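Local coordinates for protein multicopper oxidase (Arthrobacter sp. FB24, PDB 3GDC) that probably oxidises phenolic or similar substrates and reduces dioxygen to water, as a laccase-like two-domain multicopper oxidase working as a trimer with copper centres between subunits, at residues V197-H202 / G282-S287; E203-H208 / L256-P261; H222-F227 / K265-A270. One frame throughout, in Å; residues are numbered along the deposited sequence.

Contact 1. Residues V197-H202 / G282-S287; sequences VKVKQH and GFFEVS
Val197 to Lys200 runs parallel to Phe284 to Ser287, the short strand axes 4.6 Å apart at closest approach and 31° from parallel. This pairing forms one margin of a five-stranded sheet in a cupredoxin-like beta sandwich, with 197-200 as its outermost strand in this chain. Five backbone hydrogen bonds join the two segments, from Val197 N to Phe283 O, 2.8 Å, through to Gln201 N and Ser287 O, 2.9 Å. The inner face carries Val197, Val199, Phe284 and Val286. Val197 lies alongside Phe284, and Val197 CG1 comes within 3.7 Å of Phe284 CE1. Its torsion puts CG1 opposite the backbone N (chi1 -176°), beside the ring. Val199 uses both branches. Val199 CG1 meets the Phe284 ring at its edge, 3.9 Å from Phe284 CD1, and Val199 CG2 meets Val286 CG2 at 3.8 Å. Met165 and Met167 of strand 163-172 cover this face from the other sheet. Lys198, Lys200, Glu285 and Ser287 lie on the opposite, more exposed face. There the CG of Lys200 packs on the Ser287 hydroxyl oxygen. A water lies 2.7 Å from Ser287 OG and gives a weak hydrogen bond, 3.2 Å, to Val199 O.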
loop_
_atom_site.group_PDB
_atom_site.type_symbol
_atom_site.label_atom_id
_atom_site.label_comp_id
_atom_site.label_asym_id
_atom_site.label_seq_id
_atom_site.Cartn_x
_atom_site.Cartn_y
_atom_site.Cartn_z
ATOM N N VAL A 197 11.177 16.848 17.629
ATOM C CA VAL A 197 12.087 17.207 16.538
ATOM C C VAL A 197 12.057 18.719 16.310
ATOM O O VAL A 197 11.037 19.264 15.894
ATOM C CB VAL A 197 11.693 16.487 15.233
ATOM C CG1 VAL A 197 12.699 16.800 14.125
ATOM C CG2 VAL A 197 11.604 14.986 15.457
ATOM N N LYS A 198 13.177 19.395 16.570
ATOM C CA LYS A 198 13.227 20.856 16.431
ATOM C C LYS A 198 13.502 21.296 14.995
ATOM O O LYS A 198 14.540 20.949 14.412
ATOM C CB LYS A 198 14.249 21.464 17.402
ATOM C CG LYS A 198 13.918 21.227 18.868
ATOM C CD LYS A 198 14.927 21.938 19.798
ATOM C CE LYS A 198 14.500 21.808 21.255
ATOM N NZ LYS A 198 15.375 22.598 22.191
ATOM N N VAL A 199 12.566 22.057 14.426
ATOM C CA VAL A 199 12.697 22.608 13.068
ATOM C C VAL A 199 12.329 24.101 13.066
ATOM O O VAL A 199 11.732 24.595 14.020
ATOM C CB VAL A 199 11.811 21.853 12.036
ATOM C CG1 VAL A 199 12.227 20.366 11.903
ATOM C CG2 VAL A 199 10.321 21.995 12.388
ATOM N N LYS A 200 12.678 24.808 11.997
ATOM C CA LYS A 200 12.400 26.241 11.906
ATOM C C LYS A 200 11.251 26.535 10.944
ATOM O O LYS A 200 11.186 25.965 9.862
ATOM C CB LYS A 200 13.659 26.996 11.465
ATOM C CG LYS A 200 14.770 26.991 12.497
ATOM C CD LYS A 200 16.087 27.459 11.900
ATOM C CE LYS A 200 17.259 26.918 12.709
ATOM N NZ LYS A 200 18.567 27.336 12.148
ATOM N N GLN A 201 10.353 27.438 11.344
ATOM C CA GLN A 201 9.250 27.877 10.486
ATOM C C GLN A 201 9.758 28.278 9.100
ATOM O O GLN A 201 10.770 28.988 8.979
ATOM C CB GLN A 201 8.521 29.059 11.150
ATOM C CG GLN A 201 7.201 29.455 10.523
ATOM C CD GLN A 201 6.590 30.686 11.187
ATOM O OE1 GLN A 201 7.209 31.315 12.058
ATOM N NE2 GLN A 201 5.382 31.044 10.770
ATOM N N HIS A 202 9.070 27.784 8.069
ATOM C CA HIS A 202 9.310 28.129 6.653
ATOM C C HIS A 202 10.511 27.430 6.002
ATOM O O HIS A 202 10.639 27.451 4.776
ATOM C CB HIS A 202 9.400 29.659 6.427
ATOM C CG HIS A 202 8.199 30.421 6.906
ATOM N ND1 HIS A 202 6.922 30.162 6.455
ATOM C CD2 HIS A 202 8.087 31.441 7.790
ATOM C CE1 HIS A 202 6.072 30.982 7.050
ATOM N NE2 HIS A 202 6.754 31.768 7.865
ATOM N N GLY A 282 5.396 10.988 17.926
ATOM C CA GLY A 282 6.230 12.071 18.436
ATOM C C GLY A 282 5.669 13.425 18.036
ATOM O O GLY A 282 4.546 13.515 17.529
ATOM N N PHE A 283 6.454 14.471 18.283
ATOM C CA PHE A 283 6.114 15.826 17.870
ATOM C C PHE A 283 7.251 16.461 17.094
ATOM O O PHE A 283 8.428 16.198 17.384
ATOM C CB PHE A 283 5.897 16.728 19.085
ATOM C CG PHE A 283 4.700 16.377 19.904
ATOM C CD1 PHE A 283 3.420 16.710 19.466
ATOM C CD2 PHE A 283 4.855 15.742 21.133
ATOM C CE1 PHE A 283 2.296 16.393 20.241
ATOM C CE2 PHE A 283 3.743 15.428 21.913
ATOM C CZ PHE A 283 2.467 15.749 21.463
ATOM N N PHE A 284 6.886 17.316 16.143
ATOM C CA PHE A 284 7.778 18.381 15.674
ATOM C C PHE A 284 7.519 19.611 16.531
ATOM O O PHE A 284 6.368 19.917 16.860
ATOM C CB PHE A 284 7.507 18.747 14.221
ATOM C CG PHE A 284 8.044 17.758 13.238
ATOM C CD1 PHE A 284 9.314 17.918 12.692
ATOM C CD2 PHE A 284 7.274 16.659 12.856
ATOM C CE1 PHE A 284 9.805 16.982 11.777
ATOM C CE2 PHE A 284 7.763 15.725 11.936
ATOM C CZ PHE A 284 9.027 15.897 11.398
ATOM N N GLU A 285 8.593 20.291 16.908
ATOM C CA GLU A 285 8.499 21.588 17.579
ATOM C C GLU A 285 9.033 22.650 16.620
ATOM O O GLU A 285 10.233 22.695 16.329
ATOM C CB GLU A 285 9.291 21.569 18.887
ATOM C CG GLU A 285 9.230 22.891 19.668
ATOM C CD GLU A 285 7.880 23.129 20.306
ATOM O OE1 GLU A 285 7.547 22.409 21.275
ATOM O OE2 GLU A 285 7.151 24.041 19.846
ATOM N N VAL A 286 8.131 23.479 16.105
ATOM C CA VAL A 286 8.465 24.455 15.073
ATOM C C VAL A 286 8.690 25.806 15.741
ATOM O O VAL A 286 7.786 26.340 16.386
ATOM C CB VAL A 286 7.347 24.584 14.009
ATOM C CG1 VAL A 286 7.783 25.505 12.862
ATOM C CG2 VAL A 286 6.941 23.217 13.465
ATOM N N SER A 287 9.899 26.335 15.601
ATOM C CA SER A 287 10.243 27.630 16.181
ATOM C C SER A 287 9.953 28.734 15.176
ATOM O O SER A 287 10.120 28.542 13.973
ATOM C CB SER A 287 11.712 27.652 16.605
ATOM O OG SER A 287 12.561 27.464 15.486
HETATM O O HOH W 1 14.227 25.417 15.826
#

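Contact 2. Residues E203-H208 / L256-P261; sequences ELVRIH and LELRFP
Val205 and Ile207 pair with Leu258 and Leu256 as antiparallel hydrogen-bonded pairs, with Arg206 and Glu257 as the non-hydrogen-bonded pair between them. The contact is closest along this ladder, where four backbone bonds hold the strands, among them Ile207 N to Leu256 O at 2.8 Å. One face is buried and apolar. Ile207 CB faces Leu256 CG at 4.2 Å, and Ile207 CD1 reaches Leu258 CD2. Val205 CG2 meets the Phe260 ring at its edge, while Leu258 CD1 lies over one face of that ring.

The other face is polar. Arg206 and Glu257 run alongside each other and form a salt bridge, the guanidinium and carboxylate planes 41° apart. Arg206 NE and NH2 both grip Glu257 OE2, at 2.8 and 2.9 Å, side-on and from above the same face of the carboxylate plane. The arginine chain bends at chi3 (-63°), which turns NE and NH2 toward the acid. NH2 also bonds Pro159 O.

At the Glu203-Leu204 and Arg259 end the contact is more exposed. Leu204 CB lies over one face of the Arg259 guanidinium, 3.8 Å from Arg259 CZ, and Arg259 NH1 bonds His202 O. A water bridges the backbones, donating to Glu203 O at 2.6 Å and accepting from Phe260 N at 2.8 Å. The two strands are central neighbours in a six-stranded sheet, with strand 163-172 beside 205-211 and strand 228-232 beside 253-258.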
loop_
_atom_site.group_PDB
_atom_site.type_symbol
_atom_site.label_atom_id
_atom_site.label_comp_id
_atom_site.label_asym_id
_atom_site.label_seq_id
_atom_site.Cartn_x
_atom_site.Cartn_y
_atom_site.Cartn_z
ATOM N N GLU A 203 11.389 26.836 6.809
ATOM C CA GLU A 203 12.603 26.192 6.293
ATOM C C GLU A 203 12.290 24.891 5.559
ATOM O O GLU A 203 11.344 24.187 5.903
ATOM C CB GLU A 203 13.584 25.892 7.424
ATOM C CG GLU A 203 14.418 27.078 7.878
ATOM C CD GLU A 203 15.723 26.647 8.541
ATOM O OE1 GLU A 203 15.784 25.509 9.071
ATOM O OE2 GLU A 203 16.689 27.450 8.529
ATOM N N LEU A 204 13.090 24.565 4.552
ATOM C CA LEU A 204 12.895 23.308 3.834
ATOM C C LEU A 204 13.436 22.110 4.615
ATOM O O LEU A 204 14.653 21.959 4.785
ATOM C CB LEU A 204 13.533 23.360 2.448
ATOM C CG LEU A 204 13.272 22.136 1.565
ATOM C CD1 LEU A 204 11.784 21.929 1.313
ATOM C CD2 LEU A 204 14.016 22.304 0.242
ATOM N N VAL A 205 12.521 21.265 5.083
ATOM C CA VAL A 205 12.868 20.062 5.836
ATOM C C VAL A 205 12.780 18.862 4.885
ATOM O O VAL A 205 11.787 18.710 4.184
ATOM C CB VAL A 205 11.922 19.876 7.049
ATOM C CG1 VAL A 205 12.188 18.529 7.755
ATOM C CG2 VAL A 205 12.059 21.052 8.024
ATOM N N ARG A 206 13.832 18.036 4.847
ATOM C CA ARG A 206 13.882 16.869 3.979
ATOM C C ARG A 206 14.118 15.634 4.851
ATOM O O ARG A 206 15.129 15.533 5.551
ATOM C CB ARG A 206 15.000 17.009 2.919
ATOM C CG ARG A 206 15.203 15.794 2.024
ATOM C CD ARG A 206 16.191 16.066 0.866
ATOM N NE ARG A 206 15.679 17.106 -0.029
ATOM C CZ ARG A 206 16.418 18.067 -0.587
ATOM N NH1 ARG A 206 17.721 18.127 -0.360
ATOM N NH2 ARG A 206 15.841 18.974 -1.373
ATOM N N ILE A 207 13.175 14.705 4.805
ATOM C CA ILE A 207 13.243 13.513 5.636
ATOM C C ILE A 207 13.414 12.276 4.758
ATOM O O ILE A 207 12.636 12.053 3.834
ATOM C CB ILE A 207 11.947 13.346 6.486
ATOM C CG1 ILE A 207 11.663 14.606 7.311
ATOM C CG2 ILE A 207 12.047 12.093 7.384
ATOM C CD1 ILE A 207 10.240 14.633 7.927
ATOM N N HIS A 208 14.415 11.466 5.076
ATOM C CA HIS A 208 14.549 10.149 4.470
ATOM C C HIS A 208 13.836 9.142 5.368
ATOM O O HIS A 208 14.336 8.807 6.437
ATOM C CB HIS A 208 16.026 9.790 4.326
ATOM C CG HIS A 208 16.769 10.764 3.478
ATOM N ND1 HIS A 208 16.846 10.652 2.107
ATOM C CD2 HIS A 208 17.410 11.911 3.802
ATOM C CE1 HIS A 208 17.529 11.675 1.625
ATOM N NE2 HIS A 208 17.873 12.459 2.630
ATOM N N LEU A 256 10.526 12.724 2.081
ATOM C CA LEU A 256 9.460 13.698 2.295
ATOM C C LEU A 256 10.081 15.083 2.356
ATOM O O LEU A 256 11.120 15.270 2.998
ATOM C CB LEU A 256 8.688 13.459 3.599
ATOM C CG LEU A 256 8.555 12.157 4.392
ATOM C CD1 LEU A 256 7.229 12.159 5.138
ATOM C CD2 LEU A 256 8.724 10.868 3.605
ATOM N N GLU A 257 9.443 16.049 1.707
ATOM C CA GLU A 257 9.897 17.437 1.756
ATOM C C GLU A 257 8.763 18.348 2.181
ATOM O O GLU A 257 7.659 18.278 1.624
ATOM C CB GLU A 257 10.436 17.892 0.397
ATOM C CG GLU A 257 11.671 17.131 -0.068
ATOM C CD GLU A 257 12.380 17.813 -1.234
ATOM O OE1 GLU A 257 11.878 18.851 -1.714
ATOM O OE2 GLU A 257 13.445 17.306 -1.659
ATOM N N LEU A 258 9.024 19.184 3.178
ATOM C CA LEU A 258 8.042 20.185 3.571
ATOM C C LEU A 258 8.634 21.442 4.201
ATOM O O LEU A 258 9.793 21.468 4.593
ATOM C CB LEU A 258 6.989 19.566 4.495
ATOM C CG LEU A 258 7.362 19.182 5.925
ATOM C CD1 LEU A 258 6.063 18.914 6.668
ATOM C CD2 LEU A 258 8.246 17.951 5.967
ATOM N N ARG A 259 7.808 22.487 4.278
ATOM C CA ARG A 259 8.117 23.693 5.041
ATOM C C ARG A 259 6.950 23.901 6.004
ATOM O O ARG A 259 5.801 23.949 5.567
ATOM C CB ARG A 259 8.243 24.910 4.119
ATOM C CG ARG A 259 9.246 24.750 3.001
ATOM C CD ARG A 259 9.221 25.952 2.057
ATOM N NE ARG A 259 10.250 25.848 1.015
ATOM C CZ ARG A 259 11.488 26.333 1.121
ATOM N NH1 ARG A 259 11.879 26.969 2.222
ATOM N NH2 ARG A 259 12.343 26.185 0.112
ATOM N N PHE A 260 7.242 24.010 7.298
ATOM C CA PHE A 260 6.200 24.199 8.313
ATOM C C PHE A 260 5.787 25.674 8.354
ATOM O O PHE A 260 6.608 26.525 8.691
ATOM C CB PHE A 260 6.712 23.784 9.685
ATOM C CG PHE A 260 6.905 22.302 9.853
ATOM C CD1 PHE A 260 5.922 21.528 10.468
ATOM C CD2 PHE A 260 8.082 21.682 9.434
ATOM C CE1 PHE A 260 6.096 20.152 10.645
ATOM C CE2 PHE A 260 8.266 20.304 9.614
ATOM C CZ PHE A 260 7.278 19.542 10.217
ATOM N N PRO A 261 4.525 25.976 7.990
ATOM C CA PRO A 261 4.098 27.381 7.886
ATOM C C PRO A 261 3.847 28.073 9.228
ATOM O O PRO A 261 3.850 29.307 9.272
ATOM C CB PRO A 261 2.792 27.291 7.090
ATOM C CG PRO A 261 2.245 25.951 7.440
ATOM C CD PRO A 261 3.444 25.049 7.609
HETATM O O HOH W 2 9.938 24.213 8.067
#

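Contact 3. Residues H222-F227 / K265-A270; sequences HIHGNF and KFMFHA. With CU (copper (II) ion), chain G.
His224 and His269 meet rim to rim at a copper ion, their planes 75° apart. Each binds the metal through NE2, at 1.9 Å from His224 NE2 and 1.9 Å from His269 NE2. His224 NE2 and His269 NE2 are 3.2 Å apart because both bind the ion. His134 of the second subunit is the third ligand. Within the same chain, Met267 CB sits over the centre of the His224 ring, 3.6 Å from its centroid, in a CH-pi contact almost on the ring normal. The second subunit stacks His91 on the His224 ring, and its Asp101 bonds His224 ND1, which further sets the ring's rotation.

His269 CG takes the position between backbone N and carbonyl carbon (chi1 55°), which swings the ring toward His224. His269 ND1 gives a hydrogen bond to Ala270 O, 2.6 Å, nearly in the ring plane but from above the carbonyl plane. His222 brings its edge toward the face of His269 in an offset edge-to-face pair, planes at 77°. The NE2 of His222 binds another copper, together with His91 of the second subunit, and its ND1 bonds Asp244 O.

The backbones underneath are antiparallel. His222 and His269 form a hydrogen-bonded pair, and His224 N reaches Met267 O at 2.8 Å. On the other face Ile223 CD1 packs on Phe268 CB, 3.7 Å. A type II turn runs from Ile223 to Asn226. Asn226 ND2 bonds His224 O, 2.9 Å, and lies over one face of the Phe266 ring, toward its rim. His222 and His224 form a His-X-His pair binding different coppers, consistent with the trinuclear centre of two-domain, trimeric multicopper oxidases, where the cluster lies between subunits.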
loop_
_atom_site.group_PDB
_atom_site.type_symbol
_atom_site.label_atom_id
_atom_site.label_comp_id
_atom_site.label_asym_id
_atom_site.label_seq_id
_atom_site.Cartn_x
_atom_site.Cartn_y
_atom_site.Cartn_z
ATOM N N HIS A 222 2.134 9.952 9.268
ATOM C CA HIS A 222 1.250 11.107 9.138
ATOM C C HIS A 222 1.783 12.251 9.974
ATOM O O HIS A 222 2.247 12.028 11.082
ATOM C CB HIS A 222 -0.175 10.752 9.601
ATOM C CG HIS A 222 -1.088 11.937 9.704
ATOM N ND1 HIS A 222 -1.391 12.739 8.624
ATOM C CD2 HIS A 222 -1.757 12.463 10.758
ATOM C CE1 HIS A 222 -2.205 13.707 9.005
ATOM N NE2 HIS A 222 -2.445 13.561 10.295
ATOM N N ILE A 223 1.706 13.469 9.440
ATOM C CA ILE A 223 2.085 14.672 10.174
ATOM C C ILE A 223 0.864 15.594 10.343
ATOM O O ILE A 223 0.170 15.896 9.371
ATOM C CB ILE A 223 3.252 15.419 9.469
ATOM C CG1 ILE A 223 3.568 16.742 10.156
ATOM C CG2 ILE A 223 2.948 15.653 7.980
ATOM C CD1 ILE A 223 4.285 16.594 11.437
ATOM N N HIS A 224 0.613 16.029 11.576
ATOM C CA HIS A 224 -0.488 16.956 11.865
ATOM C C HIS A 224 -0.245 18.336 11.289
ATOM O O HIS A 224 0.865 18.873 11.391
ATOM C CB HIS A 224 -0.660 17.121 13.374
ATOM C CG HIS A 224 -1.321 15.961 14.050
ATOM N ND1 HIS A 224 -2.084 16.113 15.190
ATOM C CD2 HIS A 224 -1.341 14.638 13.755
ATOM C CE1 HIS A 224 -2.535 14.934 15.574
ATOM N NE2 HIS A 224 -2.100 14.023 14.722
ATOM N N GLY A 225 -1.298 18.911 10.715
ATOM C CA GLY A 225 -1.315 20.305 10.262
ATOM C C GLY A 225 -0.427 20.655 9.083
ATOM O O GLY A 225 -0.240 21.834 8.769
ATOM N N ASN A 226 0.113 19.637 8.417
ATOM C CA ASN A 226 1.140 19.853 7.409
ATOM C C ASN A 226 1.003 18.886 6.240
ATOM O O ASN A 226 0.379 17.833 6.369
ATOM C CB ASN A 226 2.522 19.738 8.058
ATOM C CG ASN A 226 2.859 20.952 8.906
ATOM O OD1 ASN A 226 3.368 21.948 8.401
ATOM N ND2 ASN A 226 2.556 20.879 10.196
ATOM N N PHE A 227 1.575 19.266 5.101
ATOM C CA PHE A 227 1.572 18.451 3.901
ATOM C C PHE A 227 2.999 18.397 3.375
ATOM O O PHE A 227 3.780 19.327 3.602
ATOM C CB PHE A 227 0.641 19.045 2.845
ATOM C CG PHE A 227 -0.787 18.635 3.015
ATOM C CD1 PHE A 227 -1.536 19.124 4.079
ATOM C CD2 PHE A 227 -1.378 17.738 2.127
ATOM C CE1 PHE A 227 -2.855 18.727 4.254
ATOM C CE2 PHE A 227 -2.702 17.342 2.299
ATOM C CZ PHE A 227 -3.429 17.839 3.364
ATOM N N LYS A 265 3.749 22.953 18.285
ATOM C CA LYS A 265 3.899 21.499 18.330
ATOM C C LYS A 265 2.954 20.800 17.362
ATOM O O LYS A 265 1.734 21.017 17.404
ATOM C CB LYS A 265 3.607 20.977 19.735
ATOM C CG LYS A 265 4.788 20.891 20.666
ATOM C CD LYS A 265 4.385 20.074 21.880
ATOM C CE LYS A 265 5.524 19.906 22.862
ATOM N NZ LYS A 265 5.166 18.870 23.879
ATOM N N PHE A 266 3.517 19.949 16.503
ATOM C CA PHE A 266 2.742 19.186 15.531
ATOM C C PHE A 266 3.070 17.707 15.640
ATOM O O PHE A 266 4.214 17.297 15.425
ATOM C CB PHE A 266 3.002 19.719 14.122
ATOM C CG PHE A 266 2.555 21.139 13.939
ATOM C CD1 PHE A 266 1.246 21.417 13.562
ATOM C CD2 PHE A 266 3.424 22.198 14.194
ATOM C CE1 PHE A 266 0.807 22.730 13.402
ATOM C CE2 PHE A 266 2.998 23.532 14.048
ATOM C CZ PHE A 266 1.686 23.796 13.645
ATOM N N MET A 267 2.070 16.915 16.013
ATOM C CA MET A 267 2.263 15.475 16.180
ATOM C C MET A 267 2.600 14.793 14.846
ATOM O O MET A 267 2.143 15.211 13.779
ATOM C CB MET A 267 1.019 14.840 16.799
ATOM C CG MET A 267 1.225 13.430 17.323
ATOM S SD MET A 267 -0.274 12.824 18.123
ATOM C CE MET A 267 -0.097 13.569 19.733
ATOM N N PHE A 268 3.444 13.770 14.917
ATOM C CA PHE A 268 3.640 12.871 13.782
ATOM C C PHE A 268 3.641 11.443 14.302
ATOM O O PHE A 268 4.140 11.171 15.407
ATOM C CB PHE A 268 4.884 13.224 12.947
ATOM C CG PHE A 268 6.195 12.911 13.609
ATOM C CD1 PHE A 268 6.962 11.819 13.185
ATOM C CD2 PHE A 268 6.687 13.724 14.626
ATOM C CE1 PHE A 268 8.189 11.524 13.809
ATOM C CE2 PHE A 268 7.900 13.446 15.240
ATOM C CZ PHE A 268 8.658 12.341 14.826
ATOM N N HIS A 269 3.039 10.536 13.533
ATOM C CA HIS A 269 2.877 9.157 13.994
ATOM C C HIS A 269 2.400 8.256 12.870
ATOM O O HIS A 269 1.988 8.732 11.810
ATOM C CB HIS A 269 1.865 9.096 15.152
ATOM C CG HIS A 269 0.539 9.700 14.820
ATOM N ND1 HIS A 269 -0.486 8.982 14.243
ATOM C CD2 HIS A 269 0.071 10.961 14.980
ATOM C CE1 HIS A 269 -1.528 9.775 14.068
ATOM N NE2 HIS A 269 -1.211 10.982 14.501
ATOM N N ALA A 270 2.435 6.951 13.102
ATOM C CA ALA A 270 1.776 6.020 12.192
ATOM C C ALA A 270 0.280 6.318 12.197
ATOM O O ALA A 270 -0.294 6.579 13.254
ATOM C CB ALA A 270 2.010 4.597 12.644
HETATM CU CU CU G . -2.616 12.173 15.030
#

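How the contacts relate
The contacts belong to one cupredoxin-like domain. Contacts 1 and 3, their centres about 11 Å apart, share a sheet: strand 281-287 lies beside 264-269, with Phe284 N to Phe266 O and Gly282 N to Phe268 O both at 2.8 Å. Contact 2 belongs to the other sheet, its centre about 10 Å from that of contact 1 and about 12 Å from that of contact 3. Where 197-202 turns into 203-208, Gln201 NE2 reaches Pro261 O, 2.8 Å. Phe260 packs on Phe284 and Asn226. Contact 3 supplies three copper ligands, His222, His224 and His269. The side chains of Phe283 in contact 1 and Phe260 in contact 2 lie about 8 and 11 Å from a bound copper.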